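Local coordinates for p-47 protein (Clostridium botulinum E1 str. 'BoNT E Beluga', PDB 5WIX) that is of unknown function but has a TULIP-type fold resembling bactericidal/permeability-increasing protein, which is consistent with a role in binding lipid-like molecules, at residues A[107-112]-A[123-128]; A[170-175]-A[409-414]; A[338-343]-A[418-423]; A[19-24]-A[220-225]. All blocks are in the same frame, centred on the assembly; numbering follows the deposited sequence.

Contacts 1 and 2 are neighbouring strand pairings in one curled antiparallel sheet, joined where strands 120-125 and 174-177 lie side by side: their centres are 14 Å apart, and L123 of contact 1 probably hydrogen-bonds through its backbone to F173 and A174 of contact 2 (L123 O to F173 N 2.8 Å, L123 N to A174 O 3.0 Å). Contact 2 runs on in sequence into contact 3, since the turn at 409-414 leads into strand 414-422, yet their centres are 28 Å apart. Contact 4 joins two loops of the six-stranded sheet; its centre is 20 Å from that of contact 3 and 23 Å from those of contacts 1 and 2. Contacts 1 and 3 stand 36 Å apart between centres.

Contact 1: A[107-112]-A[123-128]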
# COMPACT_ATOMS: atom_id res chain seq x y z
N ILE A 107 -4.34 -20.02 -14.71
CA ILE A 107 -3.49 -20.71 -13.74
C ILE A 107 -3.48 -20.07 -12.35
O ILE A 107 -3.76 -18.88 -12.20
CB ILE A 107 -2.03 -20.80 -14.23
CG1 ILE A 107 -1.97 -20.99 -15.74
CG2 ILE A 107 -1.32 -21.95 -13.55
CD1 ILE A 107 -0.60 -21.41 -16.21
N LYS A 108 -3.16 -20.88 -11.34
CA LYS A 108 -3.11 -20.44 -9.95
C LYS A 108 -1.71 -19.98 -9.52
O LYS A 108 -0.68 -20.62 -9.82
CB LYS A 108 -3.59 -21.55 -9.02
CG LYS A 108 -3.43 -21.22 -7.54
CD LYS A 108 -3.83 -22.36 -6.62
CE LYS A 108 -5.33 -22.38 -6.41
NZ LYS A 108 -5.69 -23.15 -5.19
N LEU A 109 -1.68 -18.87 -8.81
CA LEU A 109 -0.49 -18.46 -8.10
C LEU A 109 -0.67 -18.66 -6.60
O LEU A 109 -1.78 -18.51 -6.06
CB LEU A 109 -0.16 -17.01 -8.39
CG LEU A 109 -0.02 -16.69 -9.87
CD1 LEU A 109 0.45 -15.26 -10.03
CD2 LEU A 109 0.96 -17.65 -10.49
N ASP A 110 0.40 -19.03 -5.93
CA ASP A 110 0.37 -19.06 -4.47
C ASP A 110 1.73 -18.66 -3.92
O ASP A 110 2.72 -18.61 -4.66
CB ASP A 110 -0.05 -20.43 -3.96
CG ASP A 110 -0.82 -20.34 -2.66
OD1 ASP A 110 -0.59 -19.36 -1.92
OD2 ASP A 110 -1.65 -21.24 -2.38
N PHE A 111 1.77 -18.37 -2.63
CA PHE A 111 3.03 -17.95 -2.03
C PHE A 111 3.80 -19.18 -1.56
O PHE A 111 3.21 -20.12 -1.02
CB PHE A 111 2.76 -16.96 -0.90
CG PHE A 111 1.97 -15.75 -1.33
CD1 PHE A 111 2.56 -14.75 -2.10
CD2 PHE A 111 0.62 -15.62 -0.99
CE1 PHE A 111 1.82 -13.62 -2.52
CE2 PHE A 111 -0.13 -14.50 -1.40
CZ PHE A 111 0.46 -13.50 -2.16
N PHE A 112 5.11 -19.18 -1.80
CA PHE A 112 5.99 -20.29 -1.47
C PHE A 112 7.11 -19.82 -0.54
O PHE A 112 7.91 -18.95 -0.93
CB PHE A 112 6.59 -20.92 -2.74
CG PHE A 112 5.69 -21.92 -3.41
CD1 PHE A 112 6.18 -23.15 -3.82
CD2 PHE A 112 4.35 -21.63 -3.64
CE1 PHE A 112 5.36 -24.08 -4.45
CE2 PHE A 112 3.53 -22.54 -4.25
CZ PHE A 112 4.03 -23.77 -4.66
N LEU A 123 6.26 -15.43 -4.39
CA LEU A 123 5.09 -15.67 -5.21
C LEU A 123 5.46 -16.30 -6.56
O LEU A 123 6.14 -15.69 -7.39
CB LEU A 123 4.30 -14.38 -5.43
CG LEU A 123 3.01 -14.57 -6.22
CD1 LEU A 123 2.16 -15.66 -5.61
CD2 LEU A 123 2.22 -13.28 -6.32
N LYS A 124 5.01 -17.54 -6.76
CA LYS A 124 5.36 -18.30 -7.96
C LYS A 124 4.10 -18.91 -8.55
O LYS A 124 3.02 -18.80 -7.96
CB LYS A 124 6.39 -19.39 -7.63
CG LYS A 124 7.68 -18.85 -7.00
CD LYS A 124 8.87 -19.81 -7.18
CE LYS A 124 8.73 -21.07 -6.34
NZ LYS A 124 9.80 -22.07 -6.65
N PHE A 125 4.23 -19.54 -9.72
CA PHE A 125 3.16 -20.39 -10.28
C PHE A 125 2.91 -21.60 -9.39
O PHE A 125 3.82 -22.02 -8.68
CB PHE A 125 3.54 -20.89 -11.65
CG PHE A 125 3.26 -19.93 -12.76
CD1 PHE A 125 1.95 -19.64 -13.14
CD2 PHE A 125 4.31 -19.39 -13.50
CE1 PHE A 125 1.69 -18.78 -14.21
CE2 PHE A 125 4.05 -18.54 -14.58
CZ PHE A 125 2.74 -18.24 -14.93
N SER A 126 1.72 -22.19 -9.44
CA SER A 126 1.52 -23.43 -8.68
C SER A 126 0.49 -24.38 -9.29
O SER A 126 -0.71 -24.10 -9.28
CB SER A 126 1.11 -23.11 -7.23
OG SER A 126 -0.29 -22.91 -7.10
N PHE A 127 0.96 -25.52 -9.80
CA PHE A 127 0.05 -26.51 -10.35
C PHE A 127 0.07 -27.78 -9.51
O PHE A 127 0.46 -28.85 -9.97
CB PHE A 127 0.38 -26.87 -11.81
CG PHE A 127 1.19 -25.83 -12.53
CD1 PHE A 127 0.76 -24.53 -12.63
CD2 PHE A 127 2.38 -26.19 -13.15
CE1 PHE A 127 1.53 -23.58 -13.31
CE2 PHE A 127 3.14 -25.25 -13.83
CZ PHE A 127 2.71 -23.95 -13.91
N GLY A 128 -0.36 -27.65 -8.25
CA GLY A 128 -0.43 -28.79 -7.37
C GLY A 128 -1.62 -29.67 -7.70
O GLY A 128 -1.80 -30.09 -8.85
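D110 and K124 form the hydrogen-bonded pair of this antiparallel hairpin. K124 N donates to D110 O at 3.3 Å and 168°, almost straight, whereas the return bond from D110 N to K124 O is weak. Further along, S126 N donates to K108 O at 2.9 Å, but with a more bent N-H. The strand segments 109-112 and 123-125 meet at 131° rather than near 180°, so the pairing is strongly twisted.

Apolar contacts centre on L123, F125 and F127. L123 carries CG trans to its own backbone N (chi1 -177°), which sends CD1 over the partner strand, 3.6 Å from F111 CD1 and 3.9 Å from L109 CB. The ring of F125 is met obliquely by L109 CD2, 3.5 Å from F125 CD1, and I107 CG2 comes up to the edge of the F127 ring.

Mixed contacts involve F112: its ring lies across the K124 chain roughly at a right angle, K124 CE 4.1 Å from F112 CD1, while S126 CB sits 3.9 Å from F112 CE2.

Strand 104-113 is flanked on its other side by strand 78-85, where I107 bonds to L78 through the backbone; strand 120-125 hands on to 174-177. F192 of strand 187-195 covers L109, F111 and L123, and F173 meets F125 edge-to-face.

Contact 2: A[170-175]-A[409-414]; sequences SYIFAS and WNNLKI
N410 brings its amide from the turn at 409-414 up to the Y171 hydroxyl, and its side chain can be traced atom by atom. CB lies 3.6 Å from Y171 OH. CG, placed trans to the carbonyl carbon of N410 (chi1 -55°), is 3.2 Å from Y171 OH and also nears F173 O. At the tip, OD1 receives the phenol hydroxyl of Y171 close to the plane of that ring; the modelled separation is implausibly short, so the details of this hydrogen bond are doubtful. The tyrosine reaches the site with its CG trans to the backbone N (chi1 -177°), and its CD2 rests on one face of the F173 ring.

Backbone contacts fix the same corner. N410 N donates to F173 O at 2.9 Å, from well above the carbonyl plane and not along a lone pair, while N410 CA makes a CA-H...O contact to I172 O at 3.4 Å. One step back, A174 and W409 form an antiparallel non-hydrogen-bonded pair; A174 CB approaches W409 CE3 obliquely at 3.4 Å. The N411 amide crosses I172 at a slant, ND2 facing I172 CD1, with OD1 near S175 CB.

N410 and N411 both have left-handed backbone conformations, and L412 N bonds weakly back to W409 O: a beta turn close to type I'. It follows the end of strand 407-409, which pairs with 174-177, and redirects the chain into strand 414-422 of the six-stranded sheet. The arrangement is thus a sheet-to-sheet connection within the BPI-like TULIP fold.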
# COMPACT_ATOMS: atom_id res chain seq x y z
N SER A 170 10.33 -21.72 -12.41
CA SER A 170 10.51 -21.18 -11.08
C SER A 170 10.46 -19.65 -11.07
O SER A 170 11.13 -19.01 -10.26
CB SER A 170 11.85 -21.66 -10.49
OG SER A 170 12.94 -21.32 -11.33
N TYR A 171 9.65 -19.06 -11.95
CA TYR A 171 9.63 -17.61 -12.08
C TYR A 171 9.01 -16.94 -10.87
O TYR A 171 7.96 -17.35 -10.38
CB TYR A 171 8.88 -17.16 -13.32
CG TYR A 171 8.94 -15.67 -13.45
CD1 TYR A 171 10.17 -15.03 -13.60
CD2 TYR A 171 7.79 -14.88 -13.38
CE1 TYR A 171 10.25 -13.66 -13.69
CE2 TYR A 171 7.87 -13.51 -13.47
CZ TYR A 171 9.11 -12.90 -13.63
OH TYR A 171 9.22 -11.52 -13.72
N ILE A 172 9.67 -15.87 -10.42
CA ILE A 172 9.27 -15.16 -9.21
C ILE A 172 8.49 -13.90 -9.52
O ILE A 172 9.07 -12.89 -9.89
CB ILE A 172 10.47 -14.75 -8.39
CG1 ILE A 172 11.49 -15.88 -8.31
CG2 ILE A 172 10.03 -14.29 -7.02
CD1 ILE A 172 12.83 -15.46 -7.70
N PHE A 173 7.17 -13.96 -9.36
CA PHE A 173 6.32 -12.82 -9.69
C PHE A 173 6.48 -11.66 -8.72
O PHE A 173 6.27 -10.51 -9.09
CB PHE A 173 4.86 -13.25 -9.73
CG PHE A 173 4.49 -14.00 -10.98
CD1 PHE A 173 4.58 -13.38 -12.21
CD2 PHE A 173 4.04 -15.31 -10.91
CE1 PHE A 173 4.24 -14.05 -13.34
CE2 PHE A 173 3.70 -15.99 -12.05
CZ PHE A 173 3.80 -15.36 -13.27
N ALA A 174 6.83 -11.97 -7.48
CA ALA A 174 7.05 -10.94 -6.47
C ALA A 174 7.70 -11.53 -5.24
O ALA A 174 7.37 -12.65 -4.84
CB ALA A 174 5.75 -10.26 -6.10
N SER A 175 8.64 -10.79 -4.66
CA SER A 175 9.17 -11.17 -3.36
C SER A 175 8.36 -10.43 -2.32
O SER A 175 8.06 -9.23 -2.46
CB SER A 175 10.66 -10.84 -3.25
OG SER A 175 10.88 -9.44 -3.20
N TRP A 409 8.07 -6.35 -6.82
CA TRP A 409 7.56 -7.13 -7.95
C TRP A 409 8.68 -7.60 -8.86
O TRP A 409 9.53 -6.80 -9.28
CB TRP A 409 6.56 -6.31 -8.75
CG TRP A 409 5.37 -5.93 -7.97
CD1 TRP A 409 5.12 -4.72 -7.38
CD2 TRP A 409 4.24 -6.76 -7.67
NE1 TRP A 409 3.91 -4.75 -6.74
CE2 TRP A 409 3.35 -5.99 -6.90
CE3 TRP A 409 3.89 -8.08 -7.99
CZ2 TRP A 409 2.13 -6.49 -6.44
CZ3 TRP A 409 2.69 -8.58 -7.53
CH2 TRP A 409 1.82 -7.78 -6.77
N ASN A 410 8.67 -8.90 -9.15
CA ASN A 410 9.69 -9.53 -9.99
C ASN A 410 11.06 -9.48 -9.36
O ASN A 410 12.07 -9.40 -10.08
CB ASN A 410 9.73 -8.89 -11.37
CG ASN A 410 8.39 -8.89 -12.06
OD1 ASN A 410 7.95 -9.92 -12.59
ND2 ASN A 410 7.72 -7.74 -12.08
N ASN A 411 11.11 -9.52 -8.03
CA ASN A 411 12.37 -9.50 -7.30
C ASN A 411 13.20 -8.27 -7.66
O ASN A 411 14.41 -8.37 -7.85
CB ASN A 411 13.17 -10.77 -7.58
CG ASN A 411 13.35 -11.63 -6.35
OD1 ASN A 411 12.84 -11.30 -5.28
ND2 ASN A 411 14.07 -12.74 -6.50
N LEU A 412 12.55 -7.13 -7.78
CA LEU A 412 13.25 -5.92 -8.17
C LEU A 412 12.82 -4.69 -7.36
O LEU A 412 11.66 -4.57 -6.95
CB LEU A 412 13.05 -5.65 -9.66
CG LEU A 412 13.59 -6.70 -10.64
CD1 LEU A 412 12.98 -6.49 -12.00
CD2 LEU A 412 15.12 -6.66 -10.72
N LYS A 413 13.77 -3.79 -7.14
CA LYS A 413 13.48 -2.52 -6.49
C LYS A 413 12.97 -1.52 -7.52
O LYS A 413 13.22 -1.65 -8.73
CB LYS A 413 14.72 -1.95 -5.78
CG LYS A 413 15.53 -2.91 -4.91
CD LYS A 413 14.82 -3.30 -3.61
CE LYS A 413 15.68 -4.25 -2.78
NZ LYS A 413 14.91 -5.03 -1.76
N ILE A 414 12.27 -0.51 -7.01
CA ILE A 414 11.78 0.62 -7.79
C ILE A 414 12.76 1.79 -7.79
O ILE A 414 13.18 2.25 -6.73
CB ILE A 414 10.45 1.12 -7.24
CG1 ILE A 414 9.37 0.05 -7.44
CG2 ILE A 414 10.04 2.43 -7.90
CD1 ILE A 414 8.03 0.47 -6.89

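Contact 3: A[338-343]-A[418-423]; sequences TKFIYD and TNIILN
F340 and Y342 present their rings to strand 414-422, each with an aliphatic CB over one face. L422 CB lies 3.7 Å from the centroid of the F340 ring, 17° off its normal, and I420 CB lies 3.9 Å from the centroid of the Y342 ring, 23° off; both are CH-pi contacts over a face. The F340 edge is met by I420 CG2, 3.7 Å from F340 CZ. I420 therefore serves both aromatics through different branches: CG2 to the edge of F340, CB over Y342 and CG1 3.5 Å from Y342 CE1. N419 reaches Y342 obliquely, with OD1 3.4 Å from Y342 CE2.

Two residues apart on the strand, F340 and Y342 share a face, and CG anti to the backbone N (chi1 177° for Y342) extends each ring across the gap. At the root of the F340 side chain, L422 CD2 packs at 3.5 Å against F340 CB. The contact is carried by side chains: the two strand axes run nearly antiparallel, but at 7.8 Å they are too far apart to be sheet neighbours. It is the packing of one sheet on another. The polar end of Y342 is tied within its own strand's turn, its OH bonded to N344 OD1.

Strand 328-343 lies in its sheet between 311-322 and 348-363, and V349 of the latter touches both F340 and I420. Strand 414-422 is an outermost strand of the six-stranded sheet, paired with 426-432, where T418 and N419 both face Q429 in a classic beta bulge; F426 of that neighbour packs on I420.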
# COMPACT_ATOMS: atom_id res chain seq x y z
N THR A 338 -5.07 21.94 8.28
CA THR A 338 -3.82 21.86 7.54
C THR A 338 -4.01 20.97 6.33
O THR A 338 -4.95 20.18 6.29
CB THR A 338 -2.68 21.32 8.39
OG1 THR A 338 -3.04 20.02 8.88
CG2 THR A 338 -2.45 22.22 9.56
N LYS A 339 -3.11 21.10 5.35
CA LYS A 339 -3.28 20.45 4.04
C LYS A 339 -2.06 19.68 3.53
O LYS A 339 -0.94 20.18 3.57
CB LYS A 339 -3.66 21.51 2.99
CG LYS A 339 -3.82 20.97 1.59
CD LYS A 339 -4.12 22.08 0.58
CE LYS A 339 -4.43 21.51 -0.83
NZ LYS A 339 -4.72 22.56 -1.86
N PHE A 340 -2.31 18.47 3.02
CA PHE A 340 -1.27 17.66 2.40
C PHE A 340 -0.67 18.39 1.21
O PHE A 340 -1.37 19.12 0.51
CB PHE A 340 -1.84 16.31 1.96
CG PHE A 340 -0.91 15.49 1.12
CD1 PHE A 340 -0.00 14.62 1.70
CD2 PHE A 340 -0.98 15.55 -0.27
CE1 PHE A 340 0.84 13.85 0.92
CE2 PHE A 340 -0.14 14.77 -1.05
CZ PHE A 340 0.77 13.92 -0.46
N ILE A 341 0.62 18.20 0.99
CA ILE A 341 1.37 18.93 -0.03
C ILE A 341 2.46 18.02 -0.56
O ILE A 341 3.27 17.51 0.21
CB ILE A 341 2.01 20.23 0.52
CG1 ILE A 341 0.99 21.36 0.54
CG2 ILE A 341 3.24 20.64 -0.33
CD1 ILE A 341 0.48 21.69 -0.82
N TYR A 342 2.49 17.80 -1.86
CA TYR A 342 3.53 16.93 -2.36
C TYR A 342 4.43 17.64 -3.34
O TYR A 342 3.98 18.36 -4.23
CB TYR A 342 2.93 15.69 -2.98
CG TYR A 342 3.98 14.79 -3.57
CD1 TYR A 342 4.88 14.10 -2.76
CD2 TYR A 342 4.08 14.62 -4.95
CE1 TYR A 342 5.84 13.27 -3.31
CE2 TYR A 342 5.03 13.81 -5.50
CZ TYR A 342 5.90 13.13 -4.68
OH TYR A 342 6.85 12.31 -5.25
N ASP A 343 5.72 17.45 -3.14
CA ASP A 343 6.71 18.08 -3.99
C ASP A 343 7.28 16.98 -4.86
O ASP A 343 8.02 16.12 -4.37
CB ASP A 343 7.78 18.76 -3.14
CG ASP A 343 9.01 19.13 -3.94
OD1 ASP A 343 8.89 19.42 -5.15
OD2 ASP A 343 10.11 19.14 -3.36
N THR A 418 6.88 8.16 -8.52
CA THR A 418 6.30 9.10 -9.48
C THR A 418 5.24 10.02 -8.90
O THR A 418 5.04 11.13 -9.39
CB THR A 418 5.69 8.35 -10.64
OG1 THR A 418 4.72 7.41 -10.14
CG2 THR A 418 6.79 7.62 -11.39
N ASN A 419 4.54 9.56 -7.87
CA ASN A 419 3.59 10.42 -7.17
C ASN A 419 3.19 9.86 -5.82
O ASN A 419 3.27 8.66 -5.56
CB ASN A 419 2.34 10.65 -8.02
CG ASN A 419 1.64 11.96 -7.67
OD1 ASN A 419 2.28 12.91 -7.23
ND2 ASN A 419 0.32 12.00 -7.87
N ILE A 420 2.74 10.77 -4.97
CA ILE A 420 2.21 10.43 -3.66
C ILE A 420 0.85 11.10 -3.53
O ILE A 420 0.70 12.30 -3.87
CB ILE A 420 3.19 10.86 -2.54
CG1 ILE A 420 4.50 10.07 -2.72
CG2 ILE A 420 2.55 10.72 -1.17
CD1 ILE A 420 5.44 10.04 -1.54
N ILE A 421 -0.15 10.34 -3.10
CA ILE A 421 -1.46 10.94 -2.98
C ILE A 421 -2.09 10.62 -1.67
O ILE A 421 -2.10 9.48 -1.22
CB ILE A 421 -2.44 10.49 -4.10
CG1 ILE A 421 -1.91 10.82 -5.50
CG2 ILE A 421 -3.80 11.15 -3.92
CD1 ILE A 421 -1.19 9.68 -6.19
N LEU A 422 -2.63 11.66 -1.05
CA LEU A 422 -3.38 11.49 0.17
C LEU A 422 -4.81 11.84 -0.14
O LEU A 422 -5.18 13.01 -0.11
CB LEU A 422 -2.85 12.38 1.28
CG LEU A 422 -3.58 12.28 2.62
CD1 LEU A 422 -3.27 10.95 3.28
CD2 LEU A 422 -3.19 13.45 3.51
N ASN A 423 -5.59 10.83 -0.49
CA ASN A 423 -7.02 11.00 -0.66
C ASN A 423 -7.69 9.94 0.19
O ASN A 423 -8.15 8.92 -0.31
CB ASN A 423 -7.41 10.88 -2.13
CG ASN A 423 -8.90 11.06 -2.36
OD1 ASN A 423 -9.58 11.76 -1.61
ND2 ASN A 423 -9.41 10.43 -3.41

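Contact 4: A[19-24]-A[220-225]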
# COMPACT_ATOMS: atom_id res chain seq x y z
N ASN A 19 -11.47 5.09 -0.50
CA ASN A 19 -10.50 4.66 -1.50
C ASN A 19 -10.28 3.15 -1.47
O ASN A 19 -10.62 2.44 -2.41
CB ASN A 19 -9.17 5.39 -1.31
CG ASN A 19 -9.18 6.78 -1.91
OD1 ASN A 19 -10.24 7.34 -2.21
ND2 ASN A 19 -8.00 7.35 -2.10
N THR A 20 -9.70 2.67 -0.37
CA THR A 20 -9.43 1.24 -0.22
C THR A 20 -10.71 0.46 0.02
O THR A 20 -11.81 1.02 -0.01
CB THR A 20 -8.45 0.98 0.94
OG1 THR A 20 -8.28 -0.43 1.11
CG2 THR A 20 -8.98 1.58 2.23
N TYR A 21 -10.57 -0.84 0.27
CA TYR A 21 -11.72 -1.70 0.52
C TYR A 21 -11.48 -2.59 1.74
O TYR A 21 -11.17 -3.77 1.60
CB TYR A 21 -12.02 -2.58 -0.71
CG TYR A 21 -12.51 -1.81 -1.93
CD1 TYR A 21 -13.82 -1.37 -2.01
CD2 TYR A 21 -11.66 -1.54 -2.99
CE1 TYR A 21 -14.27 -0.67 -3.12
CE2 TYR A 21 -12.11 -0.85 -4.10
CZ TYR A 21 -13.41 -0.41 -4.16
OH TYR A 21 -13.87 0.28 -5.25
N GLY A 22 -11.59 -2.01 2.93
CA GLY A 22 -11.47 -2.77 4.16
C GLY A 22 -10.14 -3.48 4.42
O GLY A 22 -9.98 -4.14 5.44
N TRP A 23 -9.19 -3.34 3.50
CA TRP A 23 -7.87 -3.96 3.65
C TRP A 23 -6.85 -2.98 4.22
O TRP A 23 -7.09 -1.76 4.22
CB TRP A 23 -7.40 -4.49 2.30
CG TRP A 23 -8.06 -5.77 1.94
CD1 TRP A 23 -9.24 -5.94 1.30
CD2 TRP A 23 -7.56 -7.08 2.21
NE1 TRP A 23 -9.52 -7.27 1.15
CE2 TRP A 23 -8.49 -8.00 1.70
CE3 TRP A 23 -6.40 -7.57 2.83
CZ2 TRP A 23 -8.31 -9.38 1.79
CZ3 TRP A 23 -6.23 -8.94 2.92
CH2 TRP A 23 -7.18 -9.83 2.40
N ASP A 24 -5.71 -3.48 4.69
CA ASP A 24 -4.75 -2.61 5.41
C ASP A 24 -3.68 -1.96 4.54
O ASP A 24 -3.45 -0.74 4.60
CB ASP A 24 -4.04 -3.39 6.53
CG ASP A 24 -4.82 -3.38 7.82
OD1 ASP A 24 -5.53 -2.38 8.09
OD2 ASP A 24 -4.72 -4.39 8.56
N SER A 220 -13.75 -8.17 0.95
CA SER A 220 -13.82 -8.06 -0.50
C SER A 220 -12.45 -8.28 -1.13
O SER A 220 -11.44 -8.37 -0.44
CB SER A 220 -14.36 -6.70 -0.93
OG SER A 220 -15.76 -6.74 -1.13
N THR A 221 -12.42 -8.35 -2.44
CA THR A 221 -11.15 -8.40 -3.13
C THR A 221 -11.12 -7.27 -4.14
O THR A 221 -10.11 -7.06 -4.82
CB THR A 221 -10.91 -9.76 -3.80
OG1 THR A 221 -12.09 -10.19 -4.50
CG2 THR A 221 -10.52 -10.80 -2.74
N ASN A 222 -12.22 -6.52 -4.21
CA ASN A 222 -12.28 -5.35 -5.07
C ASN A 222 -11.12 -4.41 -4.75
O ASN A 222 -10.71 -4.29 -3.60
CB ASN A 222 -13.63 -4.64 -4.92
CG ASN A 222 -14.17 -4.11 -6.24
OD1 ASN A 222 -13.42 -3.92 -7.21
ND2 ASN A 222 -15.48 -3.84 -6.28
N VAL A 223 -10.55 -3.78 -5.76
CA VAL A 223 -9.39 -2.93 -5.55
C VAL A 223 -9.59 -1.59 -6.25
O VAL A 223 -10.31 -1.49 -7.25
CB VAL A 223 -8.10 -3.61 -6.06
CG1 VAL A 223 -8.03 -3.53 -7.52
CG2 VAL A 223 -6.89 -2.90 -5.50
N ASP A 224 -8.96 -0.56 -5.71
CA ASP A 224 -9.11 0.75 -6.28
C ASP A 224 -8.16 0.85 -7.46
O ASP A 224 -6.95 0.69 -7.30
CB ASP A 224 -8.82 1.86 -5.25
CG ASP A 224 -9.21 3.23 -5.76
OD1 ASP A 224 -9.40 4.14 -4.94
OD2 ASP A 224 -9.35 3.41 -6.98
N SER A 225 -8.71 1.14 -8.64
CA SER A 225 -7.88 1.32 -9.82
C SER A 225 -7.01 2.56 -9.68
O SER A 225 -6.08 2.77 -10.46
CB SER A 225 -8.74 1.42 -11.08
OG SER A 225 -8.95 2.77 -11.45
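W23 and Y21 anchor the N-terminal loop on loop 220-225, and the two loops lie beside the six-stranded antiparallel sheet of this TULIP fold. W23 NE1 donates to S220 O at 2.7 Å with an N-H angle of 164°, nearly straight, and the carbonyl oxygen lies close to the indole plane. Y21 is contacted on both faces: N222 CB stands 4.0 Å from the ring centroid, only 6° off the normal, in a CH-pi contact, while N19 O lies over the opposite face, offset toward the rim. At the ring's edge the 220-225 backbone passes close to its plane, with V223 C 3.4 Å and D224 N 3.5 Å from Y21 CE2.

The next shell sets these groups in place. With CG trans to its carbonyl carbon (chi1 -78°), W23 swings its indole beside the backbone N, where the NE1 edge meets S220 O; the ring rests on I207 and S209 of strand 203-210 and on K191 of strand 187-195. V223 turns its side chain away from Y21, onto L205 and Y195 of the same two strands, which presses loop 220-225 to the sheet. Between Y21 and W23, G22 has a positive phi and its O accepts from R214 NH2; R214 also makes a long, weak ion pair with D24, whose backbone bonds to L208 and S239 tie the loop to the strands flanking 25-30, namely 203-210 and the end of 234-238.

At the far end N19 and D224 lie near each other without bonding: D224 OD1 is 3.3 Å from N19 O, both acceptors, while D224 OD2 accepts the backbone N-H of S226.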